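Local coordinates for protein tyrocidine synthase 2 (PDB 6TA8) that belongs to the nonribosomal peptide synthetases and is represented here by a condensation domain, built as two lobes with the CAT-like fold, at residues W55-M60 / L165-V170; R251-A256 / S450-Y455; D279-A284 / F385-Q390; L287-K290 / H294-G297; L421-M426 / L432-G437. One frame throughout, in Å; residues are numbered along the deposited sequence.

Contact 1. Residues W55-M60 / L165-V170; sequences WNQAVM and LVVDGV
Gln57 of strand 56-63 meets the end of the HHxxxDG motif, the signature of condensation domains, which runs from His163 to Gly169. The touching is done by its amide oxygen. Gln57 OE1 lies 3.8 Å from Asp168 CA and 4.4 Å from Gly169 N. Gln57 OE1 is also 4.2 Å from Val167 O, with no bond between the two oxygens. Gln57 CG stands anti to the carbonyl carbon (chi1 -78°), and the chain is extended beyond it, which carries the amide across to the motif.

Asp168 itself turns away from strand 56-63. It is the N-cap of helix 169-187: its side chain caps a backbone N of the first turn, and OD1 also bonds to Ser171 OG. OD2 forms a salt bridge with Arg307 and also accepts from Phe323 N. The carboxylate is therefore gripped at both oxygens.

At the start of the strand, Trp55 N donates to Asn56 OD1 over 3.0 Å. The donor sits well above the carbonyl plane, 65° out of it.

Strand 56-63 pairs with strand 155-163, which leads into the motif. Val167 packs on Ile162 of that strand. Helix 39-46 lies beside Trp55 and Leu165, and helix 122-134 beside Ala58 and Met60.

Contact 2. Residues R251-A256 / S450-Y455; sequences RTLSFA and SLADSY
Leu253 and Phe255 point from strand 251-256 onto helix 450-455, with Ala452 facing them. The aliphatic part is small. Leu253 CD2 touches Ala452 CB at 3.5 Å. Phe255 CD2 adds a looser contact to the same methyl, 4.0 Å from Ala452 CB. The axes of the two short segments approach to 9.3 Å and run nearly parallel, at 21°. The backbones come nearest at Ala452, whose CA faces that of Phe255.

The aromatic part pairs Phe255 with Tyr455. The rings meet rim to rim, with centroids 6.0 Å apart and planes almost perpendicular at 86°. Neither ring lies over the face of the other. Phe255 CZ touches Tyr455 CD2 at 3.6 Å. Tyr455 CD2 lies at the edge of the Phe255 ring, in its plane. Phe255 CG takes the crowded position between backbone N and carbonyl carbon (chi1 75°), from where the ring reaches the helix.

A polar atom joins in as well. Ala452 O sits over one face of the Phe255 ring, toward its rim, with Phe255 CE2 3.8 Å away. Tyr455 OH is satisfied outside the pair, by a hydrogen bond to Leu281 O.

Strand 250-256 is one of the two outermost strands of a mixed sheet and is hydrogen-bonded to strand 431-439. Helix 445-466 packs on one face of that sheet, and helix 277-293 lies beside Tyr455.

Contact 3. Residues D279-A284 / F385-Q390; sequences DLLLTA and FNYLGQ
Leu281 and Leu282 meet the Phe385 ring in different ways. Leu282 comes over one face. Its CD2 lies 4.1 Å from the centroid of the Phe385 ring and 17° off the ring normal, a CH-pi contact. The methyl is offset from the centre toward the rim, with Leu282 CD2 to Phe385 CD2 at 3.9 Å. Leu281 crosses the same ring at about a right angle and meets its far end. Leu281 CB is 3.8 Å from Phe385 CZ, an approach that is oblique to the ring.

One branch of Leu281 goes further along the strand. Its CD1 wedges toward both aromatic residues, 3.7 Å from Tyr387 CD1 and 4.0 Å from Phe385 CZ. Leu281 and Tyr387 also cross at roughly a right angle. Both rings are thrown toward the helix by the same first torsion: CG is anti to the backbone N, with chi1 -167° in Phe385 and 176° in Tyr387. One face of the Tyr387 ring is taken by its own strand, where Gly389 N sits over the centre.

The contacts across are apolar, and all the touching residues but Tyr387 are buried. Segments 279-284 and 385-390 run roughly antiparallel. Strands 297-304 and 421-428 flank strand 383-390. Helix 445-466 covers Leu281 and Ala284 through Leu459, and helix 339-351 lies against Asp279 and Thr283.

Contact 4. Residues L287-K290 / H294-G297; sequences LAVK and HTNG
Lys290 is fully extended through its first three torsions, with CG anti to the backbone N (chi1 177°), and bends only at the last (chi4 60°). The straight part runs past the backbone of Thr295, where Lys290 CG lies 3.3 Å from Thr295 O. The bend brings Lys290 NZ toward Asn296 OD1, modelled only 2.4 Å away. So short a bond is doubtful in detail. The two side chains lie obliquely to each other.

The backbone turns at His294. It is the first residue to leave the helical conformation and has positive phi (58°). Its amide still points back at the last turn of the helix, but both bonds are weak and bent. His294 N reaches Lys290 O over 3.0 Å and Val289 O over 3.5 Å. His294 CA makes a CA-H...O contact with the same Lys290 O at 3.1 Å. His294 CB points away from segment 287-290.

Thr295 packs on Val289. Thr295 OG1 is 4.0 Å from Val289 CG1, so the hydroxyl faces a methyl. OG1 is buried here without a polar partner in the model. Met333 touches Lys290, Thr295 and Asn296 from a neighbouring loop.

A left-handed residue just after the last turn is a common way to end an alpha-helix. Here it ends helix 277-293 and turns the chain, near the protein surface, into strand 297-304, part of the sheet that also holds strand 383-390.

Contact 5. Residues L421-M426 / L432-G437; sequences LDISAM and LRISVG
Asp422 and Gly437 form a hydrogen-bonded antiparallel pair. Gly437 N donates to Asp422 O at 2.6 Å, and Asp422 N to Gly437 O at 3.0 Å. Ser424 with Ser435 repeats the pattern: Ser424 N to Ser435 O is 2.9 Å. In the third such pair Arg433 N reaches Met426 O at 2.8 Å, while the return bond from Met426 N is weak. Ile423 with Val436 and Ala425 with Ile434 are the non-hydrogen-bonded pairs between them.

Side chains alternate between two faces. Ile423, Ala425, Ile434 and Val436 share the buried one. Ile434 CG1 is anti to the carbonyl carbon (chi1 -46°), and chi2 (-67°) bends CD1 back onto Ala425. Ala425 CB meets Ile434 CD1 at 3.7 Å, and Ile423 CG2 meets Ile434 CG2 at 4.0 Å. On the other face Met426 and Arg433 lie side by side, with Met426 SD 4.1 Å from Arg433 NH1. Ser435 OG bonds to Ser254 OG on the next strand.

Helices 277-293 and 445-466 pack on the buried face, through Leu285 on Ile423 and Tyr455 on Ile434. Strands 383-390 and 250-256 flank the pair. This is a beta hairpin, strands 421-428 and 431-439, inside a mixed sheet of the condensation domain.

Contacts 2, 3 and 5 share one mixed sheet. Contact 5 is the hairpin within it. Contact 2 adds the edge strand beside it, with Phe255 O and Ile434 N 2.9 Å apart. Contact 3 adds the strand on the hairpin's other flank, where Leu388 N and Ala425 O are 2.7 Å apart. Both bring a helix onto the same sheet. Contact 4 ends the helix of contact 3 and touches contact 2, with Tyr455 CA 3.7 Å from Ala288 CB. Contact 1, at the HHxxxDG motif, touches none of the others. Its nearest atoms are about 5 Å from contact 3 and about 22 Å from contact 4, and its centre is about 20 Å from that of contact 3.

Contact 1. Residues W55-M60 / L165-V170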
# COMPACT_ATOMS: atom_id res chain seq x y z
N TRP A 55 12.05 -3.46 4.46
CA TRP A 55 11.03 -3.27 3.44
C TRP A 55 9.70 -3.03 4.14
O TRP A 55 8.79 -3.87 4.08
CB TRP A 55 10.94 -4.49 2.52
CG TRP A 55 10.55 -4.19 1.11
CD1 TRP A 55 11.37 -3.73 0.11
CD2 TRP A 55 9.25 -4.33 0.53
NE1 TRP A 55 10.65 -3.58 -1.05
CE2 TRP A 55 9.35 -3.94 -0.82
CE3 TRP A 55 8.01 -4.75 1.02
CZ2 TRP A 55 8.26 -3.95 -1.69
CZ3 TRP A 55 6.93 -4.76 0.16
CH2 TRP A 55 7.06 -4.36 -1.18
N ASN A 56 9.57 -1.88 4.81
CA ASN A 56 8.52 -1.66 5.79
C ASN A 56 7.59 -0.54 5.37
O ASN A 56 7.75 0.09 4.31
CB ASN A 56 9.14 -1.33 7.16
CG ASN A 56 10.42 -2.09 7.43
OD1 ASN A 56 10.57 -3.24 7.03
ND2 ASN A 56 11.36 -1.44 8.10
N GLN A 57 6.58 -0.30 6.21
CA GLN A 57 5.75 0.89 6.19
C GLN A 57 5.75 1.47 7.60
O GLN A 57 5.74 0.72 8.58
CB GLN A 57 4.31 0.58 5.74
CG GLN A 57 4.16 0.39 4.24
CD GLN A 57 2.72 0.14 3.83
OE1 GLN A 57 1.88 -0.25 4.66
NE2 GLN A 57 2.41 0.36 2.56
N ALA A 58 5.78 2.79 7.70
CA ALA A 58 5.91 3.43 9.00
C ALA A 58 5.16 4.75 9.02
O ALA A 58 4.97 5.39 7.98
CB ALA A 58 7.38 3.65 9.37
N VAL A 59 4.74 5.15 10.22
CA VAL A 59 4.11 6.44 10.46
C VAL A 59 4.77 7.08 11.67
O VAL A 59 5.23 6.38 12.59
CB VAL A 59 2.58 6.33 10.66
CG1 VAL A 59 1.92 5.71 9.44
CG2 VAL A 59 2.25 5.54 11.92
N MET A 60 4.84 8.40 11.67
CA MET A 60 5.41 9.17 12.77
C MET A 60 4.31 10.02 13.39
O MET A 60 3.75 10.90 12.72
CB MET A 60 6.56 10.05 12.28
CG MET A 60 7.22 10.90 13.36
SD MET A 60 8.38 9.97 14.39
CE MET A 60 9.72 9.70 13.22
N LEU A 165 5.12 -7.11 5.35
CA LEU A 165 4.57 -8.44 5.15
C LEU A 165 3.31 -8.69 5.98
O LEU A 165 2.67 -9.73 5.78
CB LEU A 165 5.62 -9.50 5.48
CG LEU A 165 6.51 -9.97 4.33
CD1 LEU A 165 7.59 -10.90 4.85
CD2 LEU A 165 5.68 -10.65 3.25
N VAL A 166 2.94 -7.79 6.89
CA VAL A 166 1.83 -8.05 7.80
C VAL A 166 0.93 -6.83 7.93
O VAL A 166 0.04 -6.80 8.79
CB VAL A 166 2.35 -8.48 9.19
CG1 VAL A 166 2.94 -9.88 9.14
CG2 VAL A 166 3.38 -7.48 9.70
N VAL A 167 1.14 -5.82 7.09
CA VAL A 167 0.36 -4.58 7.15
C VAL A 167 0.15 -4.05 5.74
O VAL A 167 0.94 -4.31 4.83
CB VAL A 167 1.03 -3.50 8.02
CG1 VAL A 167 0.83 -3.78 9.50
CG2 VAL A 167 2.51 -3.38 7.68
N ASP A 168 -0.92 -3.27 5.57
CA ASP A 168 -1.17 -2.53 4.34
C ASP A 168 -1.89 -1.23 4.71
O ASP A 168 -2.00 -0.88 5.89
CB ASP A 168 -1.94 -3.38 3.32
CG ASP A 168 -3.28 -3.87 3.85
OD1 ASP A 168 -3.63 -3.57 5.01
OD2 ASP A 168 -3.98 -4.57 3.09
N GLY A 169 -2.39 -0.53 3.70
CA GLY A 169 -2.99 0.78 3.94
C GLY A 169 -4.19 0.72 4.87
O GLY A 169 -4.30 1.51 5.81
N VAL A 170 -5.10 -0.23 4.62
CA VAL A 170 -6.29 -0.34 5.46
C VAL A 170 -5.91 -0.78 6.87
O VAL A 170 -6.51 -0.33 7.85
CB VAL A 170 -7.30 -1.31 4.82
CG1 VAL A 170 -8.50 -1.52 5.73
CG2 VAL A 170 -7.76 -0.79 3.46

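Contact 2. Residues R251-A256 / S450-Y455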
# COMPACT_ATOMS: atom_id res chain seq x y z
N ARG A 251 14.24 8.79 -6.33
CA ARG A 251 13.80 10.14 -5.99
C ARG A 251 12.30 10.26 -6.21
O ARG A 251 11.71 9.50 -6.98
CB ARG A 251 14.55 11.19 -6.81
CG ARG A 251 16.06 11.17 -6.63
CD ARG A 251 16.44 11.46 -5.19
NE ARG A 251 17.89 11.63 -5.03
CZ ARG A 251 18.71 10.65 -4.66
NH1 ARG A 251 18.24 9.44 -4.41
NH2 ARG A 251 20.01 10.89 -4.55
N THR A 252 11.69 11.22 -5.53
CA THR A 252 10.25 11.43 -5.59
C THR A 252 9.95 12.87 -5.97
O THR A 252 10.55 13.80 -5.41
CB THR A 252 9.58 11.09 -4.25
OG1 THR A 252 10.04 12.00 -3.24
CG2 THR A 252 9.90 9.66 -3.83
N LEU A 253 9.03 13.05 -6.91
CA LEU A 253 8.53 14.36 -7.30
C LEU A 253 7.04 14.40 -7.01
O LEU A 253 6.28 13.58 -7.54
CB LEU A 253 8.81 14.64 -8.78
CG LEU A 253 8.43 16.02 -9.31
CD1 LEU A 253 9.48 16.53 -10.29
CD2 LEU A 253 7.06 16.01 -9.96
N SER A 254 6.61 15.35 -6.19
CA SER A 254 5.24 15.43 -5.73
C SER A 254 4.61 16.75 -6.13
O SER A 254 5.28 17.79 -6.18
CB SER A 254 5.15 15.26 -4.20
OG SER A 254 5.84 14.10 -3.78
N PHE A 255 3.30 16.71 -6.41
CA PHE A 255 2.50 17.91 -6.61
C PHE A 255 1.18 17.73 -5.89
O PHE A 255 0.67 16.61 -5.75
CB PHE A 255 2.28 18.21 -8.10
CG PHE A 255 1.27 17.31 -8.77
CD1 PHE A 255 -0.07 17.68 -8.84
CD2 PHE A 255 1.66 16.12 -9.36
CE1 PHE A 255 -1.00 16.86 -9.46
CE2 PHE A 255 0.74 15.30 -9.98
CZ PHE A 255 -0.59 15.67 -10.03
N ALA A 256 0.62 18.84 -5.42
CA ALA A 256 -0.61 18.83 -4.65
C ALA A 256 -1.61 19.81 -5.25
O ALA A 256 -1.24 20.76 -5.95
CB ALA A 256 -0.36 19.18 -3.18
N SER A 450 7.67 16.95 -16.30
CA SER A 450 6.79 17.12 -17.44
C SER A 450 5.58 16.19 -17.35
O SER A 450 4.45 16.61 -17.64
CB SER A 450 7.56 16.87 -18.74
OG SER A 450 6.71 16.95 -19.87
N LEU A 451 5.80 14.94 -16.95
CA LEU A 451 4.69 14.01 -16.79
C LEU A 451 3.78 14.41 -15.64
O LEU A 451 2.56 14.22 -15.72
CB LEU A 451 5.23 12.59 -16.57
CG LEU A 451 4.22 11.49 -16.25
CD1 LEU A 451 3.21 11.34 -17.38
CD2 LEU A 451 4.93 10.17 -15.98
N ALA A 452 4.34 14.98 -14.57
CA ALA A 452 3.52 15.41 -13.44
C ALA A 452 2.72 16.66 -13.78
O ALA A 452 1.56 16.79 -13.38
CB ALA A 452 4.39 15.64 -12.21
N ASP A 453 3.33 17.60 -14.52
CA ASP A 453 2.60 18.79 -14.94
C ASP A 453 1.54 18.45 -15.98
O ASP A 453 0.50 19.11 -16.05
CB ASP A 453 3.57 19.84 -15.48
CG ASP A 453 4.52 20.35 -14.42
OD1 ASP A 453 4.37 19.96 -13.24
OD2 ASP A 453 5.42 21.15 -14.76
N SER A 454 1.79 17.42 -16.80
CA SER A 454 0.76 16.96 -17.73
C SER A 454 -0.34 16.20 -17.01
O SER A 454 -1.49 16.18 -17.47
CB SER A 454 1.39 16.08 -18.81
OG SER A 454 2.36 16.80 -19.56
N TYR A 455 -0.02 15.56 -15.88
CA TYR A 455 -1.04 14.88 -15.09
C TYR A 455 -1.93 15.87 -14.36
O TYR A 455 -3.11 15.58 -14.12
CB TYR A 455 -0.37 13.93 -14.10
CG TYR A 455 -1.33 13.03 -13.35
CD1 TYR A 455 -2.42 12.46 -13.98
CD2 TYR A 455 -1.12 12.73 -12.01
CE1 TYR A 455 -3.30 11.64 -13.30
CE2 TYR A 455 -1.99 11.91 -11.32
CZ TYR A 455 -3.08 11.36 -11.97
OH TYR A 455 -3.94 10.54 -11.29

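Contact 3. Residues D279-A284 / F385-Q390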
# COMPACT_ATOMS: atom_id res chain seq x y z
N ASP A 279 -11.71 6.12 -11.15
CA ASP A 279 -12.06 6.36 -12.55
C ASP A 279 -11.42 7.65 -13.06
O ASP A 279 -10.83 7.67 -14.15
CB ASP A 279 -13.58 6.42 -12.71
CG ASP A 279 -14.24 5.07 -12.50
OD1 ASP A 279 -13.59 4.04 -12.76
OD2 ASP A 279 -15.42 5.04 -12.08
N LEU A 280 -11.53 8.73 -12.30
CA LEU A 280 -11.02 10.02 -12.74
C LEU A 280 -9.50 10.08 -12.67
O LEU A 280 -8.86 10.71 -13.52
CB LEU A 280 -11.63 11.15 -11.91
CG LEU A 280 -13.16 11.16 -11.85
CD1 LEU A 280 -13.65 12.30 -10.97
CD2 LEU A 280 -13.76 11.27 -13.25
N LEU A 281 -8.90 9.44 -11.66
CA LEU A 281 -7.45 9.48 -11.52
C LEU A 281 -6.75 8.68 -12.61
O LEU A 281 -5.65 9.05 -13.04
CB LEU A 281 -7.04 8.97 -10.14
CG LEU A 281 -7.39 9.87 -8.95
CD1 LEU A 281 -6.82 9.30 -7.66
CD2 LEU A 281 -6.88 11.29 -9.18
N LEU A 282 -7.35 7.58 -13.06
CA LEU A 282 -6.74 6.78 -14.11
C LEU A 282 -6.99 7.36 -15.50
O LEU A 282 -6.17 7.16 -16.40
CB LEU A 282 -7.25 5.34 -14.05
CG LEU A 282 -6.73 4.49 -12.89
CD1 LEU A 282 -7.22 3.06 -13.00
CD2 LEU A 282 -5.21 4.54 -12.83
N THR A 283 -8.09 8.09 -15.68
CA THR A 283 -8.35 8.74 -16.96
C THR A 283 -7.33 9.85 -17.22
O THR A 283 -6.73 9.91 -18.30
CB THR A 283 -9.77 9.30 -16.99
OG1 THR A 283 -10.71 8.23 -16.76
CG2 THR A 283 -10.07 9.94 -18.33
N ALA A 284 -7.13 10.73 -16.23
CA ALA A 284 -6.11 11.76 -16.36
C ALA A 284 -4.71 11.18 -16.43
O ALA A 284 -3.81 11.84 -16.97
CB ALA A 284 -6.21 12.75 -15.19
N PHE A 385 0.20 2.08 -9.84
CA PHE A 385 -0.69 3.09 -9.29
C PHE A 385 -1.34 2.55 -8.03
O PHE A 385 -1.66 1.36 -7.94
CB PHE A 385 -1.76 3.51 -10.30
CG PHE A 385 -2.50 4.75 -9.91
CD1 PHE A 385 -2.02 6.00 -10.26
CD2 PHE A 385 -3.69 4.68 -9.20
CE1 PHE A 385 -2.70 7.15 -9.90
CE2 PHE A 385 -4.37 5.82 -8.84
CZ PHE A 385 -3.88 7.06 -9.19
N ASN A 386 -1.54 3.43 -7.05
CA ASN A 386 -2.14 3.06 -5.77
C ASN A 386 -2.77 4.29 -5.15
O ASN A 386 -2.07 5.28 -4.89
CB ASN A 386 -1.09 2.46 -4.83
CG ASN A 386 -1.68 2.04 -3.50
OD1 ASN A 386 -2.88 1.78 -3.39
ND2 ASN A 386 -0.83 1.97 -2.47
N TYR A 387 -4.08 4.24 -4.92
CA TYR A 387 -4.81 5.31 -4.25
C TYR A 387 -5.01 4.93 -2.79
O TYR A 387 -5.65 3.92 -2.49
CB TYR A 387 -6.15 5.57 -4.93
CG TYR A 387 -6.99 6.61 -4.23
CD1 TYR A 387 -6.58 7.94 -4.19
CD2 TYR A 387 -8.18 6.27 -3.61
CE1 TYR A 387 -7.33 8.90 -3.55
CE2 TYR A 387 -8.94 7.23 -2.96
CZ TYR A 387 -8.51 8.54 -2.94
OH TYR A 387 -9.27 9.50 -2.30
N LEU A 388 -4.46 5.74 -1.89
CA LEU A 388 -4.47 5.42 -0.47
C LEU A 388 -5.71 5.93 0.26
O LEU A 388 -5.98 5.48 1.38
CB LEU A 388 -3.22 6.00 0.21
CG LEU A 388 -1.88 5.51 -0.34
CD1 LEU A 388 -0.81 6.58 -0.20
CD2 LEU A 388 -1.45 4.23 0.36
N GLY A 389 -6.47 6.84 -0.34
CA GLY A 389 -7.65 7.38 0.30
C GLY A 389 -7.38 8.67 1.04
O GLY A 389 -6.26 9.19 1.09
N GLN A 390 -8.44 9.20 1.65
CA GLN A 390 -8.36 10.44 2.40
C GLN A 390 -7.93 10.16 3.84
O GLN A 390 -8.48 9.26 4.49
CB GLN A 390 -9.70 11.17 2.39
CG GLN A 390 -9.80 12.30 3.41
CD GLN A 390 -10.57 13.50 2.90
OE1 GLN A 390 -11.32 13.40 1.92
NE2 GLN A 390 -10.40 14.64 3.56

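Contact 4. Residues L287-K290 / H294-G297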
# COMPACT_ATOMS: atom_id res chain seq x y z
N LEU A 287 -4.10 10.06 -20.24
CA LEU A 287 -3.84 11.21 -21.08
C LEU A 287 -2.49 11.84 -20.77
O LEU A 287 -1.85 12.41 -21.66
CB LEU A 287 -4.95 12.25 -20.92
CG LEU A 287 -6.38 11.72 -21.01
CD1 LEU A 287 -7.36 12.81 -20.66
CD2 LEU A 287 -6.67 11.15 -22.39
N ALA A 288 -2.05 11.75 -19.51
CA ALA A 288 -0.74 12.29 -19.14
C ALA A 288 0.38 11.54 -19.84
O ALA A 288 1.28 12.15 -20.42
CB ALA A 288 -0.56 12.25 -17.63
N VAL A 289 0.33 10.20 -19.81
CA VAL A 289 1.33 9.40 -20.49
C VAL A 289 1.28 9.63 -22.00
O VAL A 289 2.30 9.56 -22.68
CB VAL A 289 1.15 7.90 -20.14
CG1 VAL A 289 2.22 7.05 -20.80
CG2 VAL A 289 1.16 7.71 -18.63
N LYS A 290 0.09 9.92 -22.53
CA LYS A 290 -0.03 10.20 -23.96
C LYS A 290 0.68 11.49 -24.34
O LYS A 290 1.43 11.53 -25.32
CB LYS A 290 -1.51 10.25 -24.36
CG LYS A 290 -1.74 10.61 -25.82
CD LYS A 290 -3.23 10.64 -26.15
CE LYS A 290 -3.46 11.06 -27.59
NZ LYS A 290 -2.80 10.13 -28.55
N HIS A 294 3.99 9.98 -25.72
CA HIS A 294 3.45 9.91 -27.08
C HIS A 294 3.04 8.49 -27.44
O HIS A 294 3.45 7.92 -28.45
CB HIS A 294 4.45 10.47 -28.10
CG HIS A 294 4.79 11.91 -27.87
ND1 HIS A 294 6.02 12.32 -27.38
CD2 HIS A 294 4.07 13.04 -28.06
CE1 HIS A 294 6.03 13.64 -27.28
NE2 HIS A 294 4.86 14.10 -27.69
N THR A 295 2.20 7.90 -26.59
CA THR A 295 1.65 6.57 -26.78
C THR A 295 0.13 6.66 -26.91
O THR A 295 -0.46 7.74 -26.82
CB THR A 295 2.03 5.64 -25.63
OG1 THR A 295 1.22 5.94 -24.49
CG2 THR A 295 3.50 5.81 -25.27
N ASN A 296 -0.50 5.51 -27.13
CA ASN A 296 -1.95 5.41 -27.09
C ASN A 296 -2.41 4.19 -26.31
O ASN A 296 -3.61 3.87 -26.34
CB ASN A 296 -2.54 5.40 -28.50
CG ASN A 296 -2.54 6.78 -29.14
OD1 ASN A 296 -3.17 7.71 -28.64
ND2 ASN A 296 -1.83 6.91 -30.26
N GLY A 297 -1.51 3.50 -25.62
CA GLY A 297 -1.85 2.36 -24.79
C GLY A 297 -0.78 2.08 -23.76
O GLY A 297 0.40 1.92 -24.11

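Contact 5. Residues L421-M426 / L432-G437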
# COMPACT_ATOMS: atom_id res chain seq x y z
N LEU A 421 8.01 3.25 -12.62
CA LEU A 421 7.41 4.44 -12.03
C LEU A 421 6.37 4.01 -11.01
O LEU A 421 5.48 3.21 -11.32
CB LEU A 421 6.75 5.32 -13.10
CG LEU A 421 7.65 6.02 -14.12
CD1 LEU A 421 6.81 6.73 -15.17
CD2 LEU A 421 8.59 7.00 -13.43
N ASP A 422 6.48 4.53 -9.79
CA ASP A 422 5.50 4.30 -8.74
C ASP A 422 4.72 5.59 -8.52
O ASP A 422 5.28 6.60 -8.10
CB ASP A 422 6.17 3.86 -7.44
CG ASP A 422 5.19 3.77 -6.28
OD1 ASP A 422 5.65 3.76 -5.12
OD2 ASP A 422 3.97 3.71 -6.54
N ILE A 423 3.42 5.54 -8.80
CA ILE A 423 2.55 6.70 -8.70
C ILE A 423 1.55 6.43 -7.58
O ILE A 423 0.71 5.53 -7.68
CB ILE A 423 1.83 6.99 -10.03
CG1 ILE A 423 2.85 7.24 -11.13
CG2 ILE A 423 0.90 8.19 -9.88
CD1 ILE A 423 2.24 7.52 -12.48
N SER A 424 1.64 7.22 -6.51
CA SER A 424 0.74 7.11 -5.37
C SER A 424 -0.21 8.30 -5.35
O SER A 424 0.04 9.34 -5.96
CB SER A 424 1.53 7.04 -4.06
OG SER A 424 2.29 5.85 -3.98
N ALA A 425 -1.32 8.12 -4.63
CA ALA A 425 -2.35 9.15 -4.56
C ALA A 425 -2.99 9.09 -3.18
O ALA A 425 -3.51 8.05 -2.78
CB ALA A 425 -3.40 8.96 -5.65
N MET A 426 -2.94 10.21 -2.46
CA MET A 426 -3.53 10.29 -1.13
C MET A 426 -4.06 11.70 -0.91
O MET A 426 -3.58 12.66 -1.52
CB MET A 426 -2.52 9.92 -0.03
CG MET A 426 -1.38 10.91 0.11
SD MET A 426 -0.22 10.46 1.42
CE MET A 426 -1.32 10.40 2.84
N LEU A 432 -5.47 16.73 -2.29
CA LEU A 432 -5.10 15.55 -3.06
C LEU A 432 -3.66 15.71 -3.53
O LEU A 432 -3.36 16.60 -4.32
CB LEU A 432 -6.04 15.36 -4.24
CG LEU A 432 -5.60 14.37 -5.32
CD1 LEU A 432 -5.83 12.94 -4.86
CD2 LEU A 432 -6.33 14.64 -6.62
N ARG A 433 -2.77 14.86 -3.03
CA ARG A 433 -1.34 14.99 -3.28
C ARG A 433 -0.84 13.74 -4.00
O ARG A 433 -0.93 12.63 -3.46
CB ARG A 433 -0.57 15.20 -1.98
CG ARG A 433 -1.15 16.32 -1.12
CD ARG A 433 -0.19 16.76 -0.02
NE ARG A 433 -0.26 15.89 1.14
CZ ARG A 433 0.73 15.10 1.55
NH1 ARG A 433 0.57 14.35 2.63
NH2 ARG A 433 1.87 15.07 0.88
N ILE A 434 -0.33 13.93 -5.21
CA ILE A 434 0.20 12.85 -6.04
C ILE A 434 1.71 12.83 -5.92
O ILE A 434 2.35 13.89 -5.87
CB ILE A 434 -0.24 13.00 -7.51
CG1 ILE A 434 -1.73 13.33 -7.59
CG2 ILE A 434 0.09 11.75 -8.30
CD1 ILE A 434 -2.64 12.22 -7.13
N SER A 435 2.29 11.63 -5.88
CA SER A 435 3.73 11.46 -5.78
C SER A 435 4.18 10.41 -6.80
O SER A 435 3.56 9.35 -6.90
CB SER A 435 4.15 11.04 -4.37
OG SER A 435 3.69 11.97 -3.41
N VAL A 436 5.24 10.72 -7.54
CA VAL A 436 5.78 9.83 -8.56
C VAL A 436 7.19 9.44 -8.15
O VAL A 436 8.06 10.31 -8.01
CB VAL A 436 5.77 10.49 -9.95
CG1 VAL A 436 6.23 9.50 -11.01
CG2 VAL A 436 4.39 11.02 -10.28
N GLY A 437 7.42 8.14 -7.97
CA GLY A 437 8.72 7.63 -7.61
C GLY A 437 9.46 7.12 -8.84
O GLY A 437 8.91 6.36 -9.64